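Local structure of cytochrome P450 RhF (6RO8) at residues 159-163 with 164-168; 171-174 with 175-179; 305-308 with 309-313. The protein forms the heme domain of a longer class VII cytochrome P450, binding heme and probably oxidising organic substrates as a monooxygenase or peroxygenase. All blocks are in the same frame, centred on the assembly; numbering follows the deposited sequence.

Interaction 1 of 3, residues 159-163 with 164-168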
ATOM      1  N   GLY A 159     -25.296  10.652  15.104  1.00117.20           N
ATOM      2  CA  GLY A 159     -25.686   9.254  15.185  1.00123.43           C
ATOM      3  C   GLY A 159     -24.825   8.327  14.342  1.00115.92           C
ATOM      4  O   GLY A 159     -24.506   7.209  14.766  1.00100.85           O
ATOM      5  N   ARG A 160     -24.445   8.771  13.146  1.00112.04           N
ATOM      6  CA  ARG A 160     -23.727   7.965  12.179  1.00114.78           C
ATOM      7  C   ARG A 160     -22.648   8.827  11.550  1.00117.40           C
ATOM      8  O   ARG A 160     -22.620  10.048  11.727  1.00123.48           O
ATOM      9  CB  ARG A 160     -24.652   7.421  11.079  1.00127.21           C
ATOM     10  CG  ARG A 160     -25.749   6.495  11.564  1.00133.80           C
ATOM     11  CD  ARG A 160     -26.251   5.591  10.445  1.00136.75           C
ATOM     12  NE  ARG A 160     -27.573   5.995   9.986  1.00148.60           N
ATOM     13  CZ  ARG A 160     -27.786   6.934   9.071  1.00151.67           C
ATOM     14  NH1 ARG A 160     -26.755   7.559   8.511  1.00143.84           N
ATOM     15  NH2 ARG A 160     -29.029   7.247   8.714  1.00155.86           N
ATOM     16  N   ALA A 161     -21.769   8.180  10.789  1.00107.87           N
ATOM     17  CA  ALA A 161     -20.711   8.868  10.064  1.00104.07           C
ATOM     18  C   ALA A 161     -20.078   7.868   9.115  1.00105.60           C
ATOM     19  O   ALA A 161     -20.232   6.655   9.273  1.00 98.85           O
ATOM     20  CB  ALA A 161     -19.654   9.460  11.006  1.00 98.73           C
ATOM     21  N   ASP A 162     -19.393   8.390   8.107  1.00107.37           N
ATOM     22  CA  ASP A 162     -18.552   7.581   7.232  1.00 95.88           C
ATOM     23  C   ASP A 162     -17.131   7.880   7.690  1.00 92.10           C
ATOM     24  O   ASP A 162     -16.585   8.950   7.399  1.00 88.42           O
ATOM     25  CB  ASP A 162     -18.815   7.913   5.763  1.00 94.58           C
ATOM     26  CG  ASP A 162     -17.658   7.565   4.843  1.00 95.96           C
ATOM     27  OD1 ASP A 162     -16.865   6.641   5.138  1.00 97.58           O
ATOM     28  OD2 ASP A 162     -17.542   8.245   3.811  1.00 98.88           O
ATOM     29  N   LEU A 163     -16.551   6.943   8.450  1.00 84.70           N
ATOM     30  CA  LEU A 163     -15.244   7.188   9.045  1.00 81.07           C
ATOM     31  C   LEU A 163     -14.210   7.557   7.997  1.00 83.42           C
ATOM     32  O   LEU A 163     -13.271   8.304   8.299  1.00 90.78           O
ATOM     33  CB  LEU A 163     -14.768   5.968   9.831  1.00 76.93           C
ATOM     34  CG  LEU A 163     -15.690   5.556  10.979  1.00 81.24           C
ATOM     35  CD1 LEU A 163     -15.119   4.406  11.816  1.00 74.75           C
ATOM     36  CD2 LEU A 163     -16.071   6.751  11.861  1.00 82.16           C
ATOM     37  N   VAL A 164     -14.350   7.041   6.770  1.00 78.70           N
ATOM     38  CA  VAL A 164     -13.397   7.391   5.719  1.00 87.30           C
ATOM     39  C   VAL A 164     -13.359   8.903   5.544  1.00 87.19           C
ATOM     40  O   VAL A 164     -12.301   9.537   5.646  1.00 90.36           O
ATOM     41  CB  VAL A 164     -13.747   6.682   4.396  1.00 81.11           C
ATOM     42  CG1 VAL A 164     -12.870   7.220   3.272  1.00 64.98           C
ATOM     43  CG2 VAL A 164     -13.579   5.171   4.523  1.00 77.52           C
ATOM     44  N   GLN A 165     -14.527   9.504   5.330  1.00 81.85           N
ATOM     45  CA  GLN A 165     -14.601  10.940   5.105  1.00 93.76           C
ATOM     46  C   GLN A 165     -14.375  11.758   6.371  1.00 93.28           C
ATOM     47  O   GLN A 165     -13.889  12.886   6.275  1.00 93.32           O
ATOM     48  CB  GLN A 165     -15.941  11.304   4.461  1.00 89.76           C
ATOM     49  CG  GLN A 165     -15.843  12.512   3.534  1.00109.38           C
ATOM     50  CD  GLN A 165     -14.634  12.454   2.588  1.00121.42           C
ATOM     51  OE1 GLN A 165     -13.884  13.434   2.462  1.00124.89           O
ATOM     52  NE2 GLN A 165     -14.442  11.303   1.920  1.00116.31           N
ATOM     53  N   GLU A 166     -14.662  11.213   7.552  1.00 85.80           N
ATOM     54  CA  GLU A 166     -14.414  12.003   8.754  1.00 97.10           C
ATOM     55  C   GLU A 166     -12.931  12.061   9.097  1.00 99.14           C
ATOM     56  O   GLU A 166     -12.429  13.120   9.490  1.00107.82           O
ATOM     57  CB  GLU A 166     -15.209  11.458   9.948  1.00 98.88           C
ATOM     58  CG  GLU A 166     -16.690  11.221   9.665  1.00103.32           C
ATOM     59  CD  GLU A 166     -17.537  12.484   9.767  1.00105.01           C
ATOM     60  OE1 GLU A 166     -18.693  12.464   9.260  1.00102.38           O
ATOM     61  OE2 GLU A 166     -17.048  13.479  10.355  1.00 99.72           O
ATOM     62  N   MET A 167     -12.210  10.954   8.959  1.00 91.08           N
ATOM     63  CA  MET A 167     -10.853  10.956   9.494  1.00 87.55           C
ATOM     64  C   MET A 167      -9.901  10.026   8.744  1.00 87.44           C
ATOM     65  O   MET A 167      -8.693  10.298   8.688  1.00 82.42           O
ATOM     66  CB  MET A 167     -10.861  10.579  10.993  1.00 75.93           C
ATOM     67  CG  MET A 167     -11.501   9.219  11.304  1.00 83.43           C
ATOM     68  SD  MET A 167     -11.656   8.809  13.057  1.00 90.93           S
ATOM     69  CE  MET A 167     -10.264   9.616  13.756  1.00 95.25           C
ATOM     70  N   LEU A 168     -10.423   8.956   8.124  1.00 85.70           N
ATOM     71  CA  LEU A 168      -9.543   7.837   7.790  1.00 80.83           C
ATOM     72  C   LEU A 168      -8.590   8.156   6.634  1.00 79.46           C
ATOM     73  O   LEU A 168      -7.479   7.626   6.611  1.00 77.33           O
ATOM     74  CB  LEU A 168     -10.364   6.571   7.514  1.00 75.69           C
ATOM     75  CG  LEU A 168     -10.864   5.809   8.768  1.00 76.09           C
ATOM     76  CD1 LEU A 168     -11.411   4.434   8.416  1.00 67.67           C
ATOM     77  CD2 LEU A 168      -9.826   5.694   9.923  1.00 71.55           C
TER
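With its first torsion at 157°, Asp162 carries CG opposite the backbone N and lays its carboxylate over the beginning of the helix that follows, where OD1 comes 3.0 Å from Val164 N. Asp162 is the N-cap, and its capping bond is weak, the N-H...O angle being only 130°. The same oxygen also accepts from Leu426 N, while OD2 runs across to the flank of Gln165, 3.5 Å from its CB. Glu166 bends at its second torsion (-82°), folding the chain back so that its carboxylate passes beside the methyl of Ala161, with OE1 3.6 Å from CB, and reaches Lys158 in a salt bridge.

The backbone turns sharply at this junction. Asp162 is both the last residue of strand 160-162 and the cap: its O accepts from Glu166 N at 3.0 Å, the first helical bond. Leu163 O then serves two donors, Met167 N at 2.9 Å and Leu168 N at 2.9 Å, the second closing a wider pi-type turn. On the buried side Leu163 CB meets Leu168 CD1 at 4.0 Å. Beyond this pair, Leu168 packs on helix 273-288 and Met167 on helix 134-155, while the strand pairs with strand 427-429 at the edge of a small antiparallel sheet.

A strand-to-helix turn thus illustrates how one acidic residue can serve two elements. By accepting from both Val164 N and Leu426 N, Asp162 OD1 ties the helix start to the chain leading into the neighbouring strand. The amide groups at the helix start would probably stabilise the negative charge on this carboxylate, favouring its ionised state, and Leu163 O, accepting from both Met167 N and Leu168 N, is where the helix widens into its pi-type turn.

Interaction 2 of 3, residues 171-174 with 175-179; sequences IPLM and VALHF
His178 rests its CB 3.4 Å from Met174 O, one turn back, and sends its flat imidazole away from that turn to stack with the ring of Phe143; the ring of His140 meets it at a steep inclination, the planes about 65° apart. The benzene ring of Phe179 belongs to the next position round the helix: it is edge-to-face with His140, meets Phe132 as well, and touches the heme. A CG placed opposite the backbone N (chi1 -167°) is what carries the imidazole of His178 clear of its own helix.

Behind these rings runs a regular alpha-helix. Val175 N donates to Ile171 O at 2.8 Å and Leu177 N to Leu173 O at 2.9 Å, with Ala176 and His178 continuing the i to i+4 pattern. Helix 170-179 corresponds to part of helix E of the P450 fold, a member of the conserved four-helix bundle beside the heme.

Its apolar faces are built from pairs one turn apart. Ile171 and Val175, whose CG2 methyls approach at 4.1 Å, both pack on helices 134-155 and 384-401. On another face Leu173 CD1 lies 4.2 Å from Leu177 CG, both leucines packing on Met187 of helix 187-202. Between these two faces the small Ala176 sets its CB 3.3 Å from Leu173 O and faces Ala271 and His272.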
ATOM      1  N   ILE A 171      -6.410  12.153   8.079  1.00 79.92           N
ATOM      2  CA  ILE A 171      -5.383  12.142   9.119  1.00 74.99           C
ATOM      3  C   ILE A 171      -4.094  11.497   8.606  1.00 76.87           C
ATOM      4  O   ILE A 171      -3.024  12.106   8.751  1.00 77.27           O
ATOM      5  CB  ILE A 171      -5.902  11.469  10.400  1.00 73.12           C
ATOM      6  CG1 ILE A 171      -6.768  12.461  11.178  1.00 76.33           C
ATOM      7  CG2 ILE A 171      -4.749  10.981  11.265  1.00 69.91           C
ATOM      8  CD1 ILE A 171      -7.440  11.870  12.405  1.00 84.06           C
ATOM      9  N   PRO A 172      -4.118  10.294   8.005  1.00 69.84           N
ATOM     10  CA  PRO A 172      -2.862   9.746   7.467  1.00 69.66           C
ATOM     11  C   PRO A 172      -2.193  10.688   6.495  1.00 72.90           C
ATOM     12  O   PRO A 172      -0.961  10.810   6.515  1.00 75.00           O
ATOM     13  CB  PRO A 172      -3.304   8.446   6.782  1.00 66.84           C
ATOM     14  CG  PRO A 172      -4.553   8.095   7.457  1.00 67.01           C
ATOM     15  CD  PRO A 172      -5.242   9.392   7.719  1.00 69.15           C
ATOM     16  N   LEU A 173      -2.983  11.376   5.659  1.00 74.32           N
ATOM     17  CA  LEU A 173      -2.434  12.388   4.763  1.00 73.69           C
ATOM     18  C   LEU A 173      -1.692  13.466   5.546  1.00 78.10           C
ATOM     19  O   LEU A 173      -0.516  13.742   5.282  1.00 74.03           O
ATOM     20  CB  LEU A 173      -3.551  13.008   3.930  1.00 75.76           C
ATOM     21  CG  LEU A 173      -3.072  14.138   3.006  1.00 88.65           C
ATOM     22  CD1 LEU A 173      -1.948  13.637   2.095  1.00 75.34           C
ATOM     23  CD2 LEU A 173      -4.211  14.729   2.165  1.00 91.77           C
ATOM     24  N   MET A 174      -2.361  14.075   6.530  1.00 73.76           N
ATOM     25  CA  MET A 174      -1.726  15.122   7.322  1.00 79.21           C
ATOM     26  C   MET A 174      -0.467  14.621   8.016  1.00 80.10           C
ATOM     27  O   MET A 174       0.562  15.306   8.028  1.00 79.93           O
ATOM     28  CB  MET A 174      -2.706  15.648   8.355  1.00 84.35           C
ATOM     29  CG  MET A 174      -3.526  16.792   7.888  1.00100.55           C
ATOM     30  SD  MET A 174      -4.741  17.032   9.173  1.00120.10           S
ATOM     31  CE  MET A 174      -6.088  16.023   8.560  1.00116.15           C
ATOM     32  N   VAL A 175      -0.540  13.444   8.631  1.00 79.82           N
ATOM     33  CA  VAL A 175       0.634  12.865   9.272  1.00 80.81           C
ATOM     34  C   VAL A 175       1.776  12.753   8.261  1.00 83.97           C
ATOM     35  O   VAL A 175       2.916  13.175   8.525  1.00 74.87           O
ATOM     36  CB  VAL A 175       0.261  11.509   9.903  1.00 73.62           C
ATOM     37  CG1 VAL A 175       1.485  10.766  10.378  1.00 69.86           C
ATOM     38  CG2 VAL A 175      -0.738  11.731  11.062  1.00 64.78           C
ATOM     39  N   ALA A 176       1.463  12.244   7.059  1.00 78.72           N
ATOM     40  CA  ALA A 176       2.481  12.080   6.021  1.00 78.82           C
ATOM     41  C   ALA A 176       3.154  13.406   5.680  1.00 75.52           C
ATOM     42  O   ALA A 176       4.383  13.533   5.758  1.00 74.26           O
ATOM     43  CB  ALA A 176       1.859  11.455   4.772  1.00 66.47           C
ATOM     44  N   LEU A 177       2.358  14.396   5.264  1.00 79.74           N
ATOM     45  CA  LEU A 177       2.893  15.729   5.005  1.00 83.34           C
ATOM     46  C   LEU A 177       3.809  16.173   6.131  1.00 79.88           C
ATOM     47  O   LEU A 177       4.910  16.672   5.884  1.00 85.52           O
ATOM     48  CB  LEU A 177       1.753  16.728   4.836  1.00 74.45           C
ATOM     49  CG  LEU A 177       0.840  16.409   3.670  1.00 73.67           C
ATOM     50  CD1 LEU A 177      -0.354  17.344   3.702  1.00 87.99           C
ATOM     51  CD2 LEU A 177       1.635  16.580   2.424  1.00 65.24           C
ATOM     52  N   HIS A 178       3.386  15.954   7.377  1.00 77.72           N
ATOM     53  CA  HIS A 178       4.179  16.398   8.521  1.00 87.11           C
ATOM     54  C   HIS A 178       5.449  15.578   8.678  1.00 81.62           C
ATOM     55  O   HIS A 178       6.510  16.133   8.976  1.00 80.19           O
ATOM     56  CB  HIS A 178       3.337  16.342   9.792  1.00 88.32           C
ATOM     57  CG  HIS A 178       3.952  17.061  10.944  1.00106.91           C
ATOM     58  ND1 HIS A 178       4.047  18.435  10.997  1.00120.05           N
ATOM     59  CD2 HIS A 178       4.514  16.599  12.086  1.00116.48           C
ATOM     60  CE1 HIS A 178       4.641  18.788  12.123  1.00126.79           C
ATOM     61  NE2 HIS A 178       4.932  17.693  12.804  1.00121.47           N
ATOM     62  N   PHE A 179       5.362  14.263   8.487  1.00 75.53           N
ATOM     63  CA  PHE A 179       6.561  13.436   8.516  1.00 75.90           C
ATOM     64  C   PHE A 179       7.551  13.864   7.435  1.00 75.38           C
ATOM     65  O   PHE A 179       8.744  14.032   7.705  1.00 81.66           O
ATOM     66  CB  PHE A 179       6.177  11.968   8.354  1.00 75.12           C
ATOM     67  CG  PHE A 179       7.349  11.032   8.353  1.00 76.16           C
ATOM     68  CD1 PHE A 179       8.020  10.734   9.541  1.00 77.92           C
ATOM     69  CD2 PHE A 179       7.770  10.433   7.175  1.00 64.15           C
ATOM     70  CE1 PHE A 179       9.098   9.851   9.543  1.00 74.12           C
ATOM     71  CE2 PHE A 179       8.843   9.567   7.168  1.00 71.54           C
ATOM     72  CZ  PHE A 179       9.512   9.271   8.354  1.00 68.68           C
TER

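Interaction 3 of 3, residues 305-308 with 309-313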
ATOM      1  N   GLY A 305      -1.580  -6.459  18.492  1.00 57.70           N
ATOM      2  CA  GLY A 305      -1.678  -7.799  17.932  1.00 57.03           C
ATOM      3  C   GLY A 305      -2.886  -7.965  17.036  1.00 68.21           C
ATOM      4  O   GLY A 305      -2.837  -8.698  16.041  1.00 71.89           O
ATOM      5  N   ALA A 306      -3.979  -7.266  17.356  1.00 68.63           N
ATOM      6  CA  ALA A 306      -5.136  -7.222  16.471  1.00 63.38           C
ATOM      7  C   ALA A 306      -4.817  -6.499  15.160  1.00 71.09           C
ATOM      8  O   ALA A 306      -5.235  -6.941  14.079  1.00 69.84           O
ATOM      9  CB  ALA A 306      -6.299  -6.543  17.185  1.00 53.93           C
ATOM     10  N   VAL A 307      -4.096  -5.374  15.233  1.00 69.18           N
ATOM     11  CA  VAL A 307      -3.725  -4.656  14.018  1.00 67.69           C
ATOM     12  C   VAL A 307      -2.885  -5.553  13.121  1.00 67.50           C
ATOM     13  O   VAL A 307      -3.104  -5.624  11.906  1.00 70.44           O
ATOM     14  CB  VAL A 307      -2.993  -3.342  14.368  1.00 64.43           C
ATOM     15  CG1 VAL A 307      -2.201  -2.802  13.189  1.00 58.69           C
ATOM     16  CG2 VAL A 307      -3.989  -2.324  14.826  1.00 68.44           C
ATOM     17  N   GLU A 308      -1.950  -6.291  13.712  1.00 67.45           N
ATOM     18  CA  GLU A 308      -1.126  -7.201  12.928  1.00 71.41           C
ATOM     19  C   GLU A 308      -1.974  -8.283  12.258  1.00 71.02           C
ATOM     20  O   GLU A 308      -1.744  -8.626  11.096  1.00 67.07           O
ATOM     21  CB  GLU A 308      -0.053  -7.818  13.823  1.00 70.56           C
ATOM     22  CG  GLU A 308       1.282  -8.037  13.137  1.00 72.69           C
ATOM     23  CD  GLU A 308       1.899  -6.770  12.565  1.00 75.11           C
ATOM     24  OE1 GLU A 308       2.576  -6.875  11.526  1.00 77.15           O
ATOM     25  OE2 GLU A 308       1.733  -5.674  13.146  1.00 72.96           O
ATOM     26  N   GLU A 309      -2.975  -8.821  12.965  1.00 65.47           N
ATOM     27  CA  GLU A 309      -3.816  -9.842  12.344  1.00 59.08           C
ATOM     28  C   GLU A 309      -4.700  -9.256  11.241  1.00 61.93           C
ATOM     29  O   GLU A 309      -5.041  -9.958  10.282  1.00 65.99           O
ATOM     30  CB  GLU A 309      -4.652 -10.547  13.414  1.00 56.35           C
ATOM     31  CG  GLU A 309      -5.755 -11.453  12.881  1.00 58.35           C
ATOM     32  CD  GLU A 309      -5.223 -12.733  12.284  1.00 69.57           C
ATOM     33  OE1 GLU A 309      -3.984 -12.829  12.148  1.00 73.98           O
ATOM     34  OE2 GLU A 309      -6.034 -13.643  11.959  1.00 65.81           O
ATOM     35  N   CYS A 310      -5.078  -7.980  11.361  1.00 66.10           N
ATOM     36  CA  CYS A 310      -5.774  -7.286  10.273  1.00 68.96           C
ATOM     37  C   CYS A 310      -4.896  -7.086   9.052  1.00 70.56           C
ATOM     38  O   CYS A 310      -5.354  -7.282   7.914  1.00 57.54           O
ATOM     39  CB  CYS A 310      -6.328  -5.941  10.771  1.00 69.17           C
ATOM     40  SG  CYS A 310      -7.743  -6.059  11.872  1.00 69.05           S
ATOM     41  N   LEU A 311      -3.652  -6.666   9.283  1.00 59.06           N
ATOM     42  CA  LEU A 311      -2.685  -6.527   8.204  1.00 61.42           C
ATOM     43  C   LEU A 311      -2.444  -7.852   7.470  1.00 66.81           C
ATOM     44  O   LEU A 311      -2.267  -7.878   6.238  1.00 56.97           O
ATOM     45  CB  LEU A 311      -1.376  -5.997   8.774  1.00 56.70           C
ATOM     46  CG  LEU A 311      -1.401  -4.520   9.208  1.00 60.89           C
ATOM     47  CD1 LEU A 311      -0.064  -4.107   9.863  1.00 52.66           C
ATOM     48  CD2 LEU A 311      -1.726  -3.626   7.991  1.00 54.69           C
ATOM     49  N   ARG A 312      -2.396  -8.959   8.216  1.00 64.61           N
ATOM     50  CA  ARG A 312      -2.311 -10.258   7.573  1.00 69.34           C
ATOM     51  C   ARG A 312      -3.592 -10.575   6.819  1.00 71.29           C
ATOM     52  O   ARG A 312      -3.557 -10.975   5.651  1.00 69.33           O
ATOM     53  CB  ARG A 312      -2.030 -11.352   8.595  1.00 69.65           C
ATOM     54  CG  ARG A 312      -1.887 -12.723   7.941  1.00 69.35           C
ATOM     55  CD  ARG A 312      -2.142 -13.857   8.930  1.00 72.97           C
ATOM     56  NE  ARG A 312      -3.518 -13.865   9.405  1.00 71.56           N
ATOM     57  CZ  ARG A 312      -4.498 -14.562   8.844  1.00 67.99           C
ATOM     58  NH1 ARG A 312      -4.260 -15.306   7.775  1.00 73.76           N
ATOM     59  NH2 ARG A 312      -5.724 -14.500   9.336  1.00 63.43           N
ATOM     60  N   HIS A 313      -4.737 -10.381   7.468  1.00 64.25           N
ATOM     61  CA  HIS A 313      -5.979 -10.944   6.958  1.00 64.85           C
ATOM     62  C   HIS A 313      -6.531 -10.128   5.796  1.00 62.55           C
ATOM     63  O   HIS A 313      -6.981 -10.678   4.784  1.00 57.25           O
ATOM     64  CB  HIS A 313      -7.007 -11.023   8.082  1.00 59.09           C
ATOM     65  CG  HIS A 313      -8.314 -11.579   7.640  1.00 62.50           C
ATOM     66  ND1 HIS A 313      -9.203 -10.862   6.868  1.00 64.04           N
ATOM     67  CD2 HIS A 313      -8.874 -12.795   7.834  1.00 62.84           C
ATOM     68  CE1 HIS A 313     -10.262 -11.611   6.617  1.00 62.45           C
ATOM     69  NE2 HIS A 313     -10.087 -12.788   7.193  1.00 61.54           N
TER
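Four successive i to i+4 bonds join residues 305-308 to 309-313 as regular alpha-helix, from Glu309 N on Gly305 O at 3.1 Å to Arg312 N on Glu308 O at 3.0 Å. On one face of this helix Val307 and Leu311 lie side by side and point the same way, CG1 of the first 4.2 Å from CD1 of the second. Glu308 passes across the same leucine, its OE2 4.1 Å from Leu311 CD1, before its OE1 binds His371 and Arg388. A buried carboxylate is thereby held by partners that probably balance its charge, and Leu311 continues toward the heme, which its side chain approaches to about 4 Å at the nearest atoms.

Glu309 and Arg312 form the ExxR motif of the P450 helix K. Glu309 bends at chi2 (73°) as it leaves the helix, so that its carboxylate stands beside the outward-reaching guanidinium of Arg312. The grip is side-on: Arg312 NE reaches Glu309 OE1 at 3.0 Å and Arg312 NH2 reaches Glu309 OE2 at 2.8 Å. Both nitrogens come from above the carboxylate plane, by 44° and 48°, whereas the carboxylate carbon sits in the guanidinium plane at its edge. The two flat groups are therefore tilted against each other rather than coplanar. Two bonds between the same groups restrict the guanidinium's rotation. Arg365, bridged to Glu309 OE2, completes the glutamate-arginine-arginine triad familiar from this family, and Arg312 further donates to Ala358 O and makes a cation-pi contact with Phe355.

Around this short helix the neighbours divide by face: Val307 and Leu311 pack on helix 384-401, Cys310 faces Ala282, Leu285 and Leu286 of helix 273-288, and the charged pair is turned to the connecting segment around residues 355-365.

The three contacts are local and mostly buried: none of the touching residues of interaction 3 is exposed, while Gln165 and His178 bring interactions 1 and 2 to the surface. Interaction 1 marks a change from strand to helix and lies farthest from the chain's centre; interactions 2 and 3 each lie within one helix nearer the heme. Residues 159-168 and 171-179 follow in series and touch, Met167 O packing on Pro172 CD, whereas 305-313 meets neither. Helices 273-288 and 384-401 link them indirectly: the first packs against interactions 1 and 3, the second against 2 and 3. Chemistry follows place: a cap at the junction, apolar pairs and rings in the bundle, and paired buried charges in 305-313.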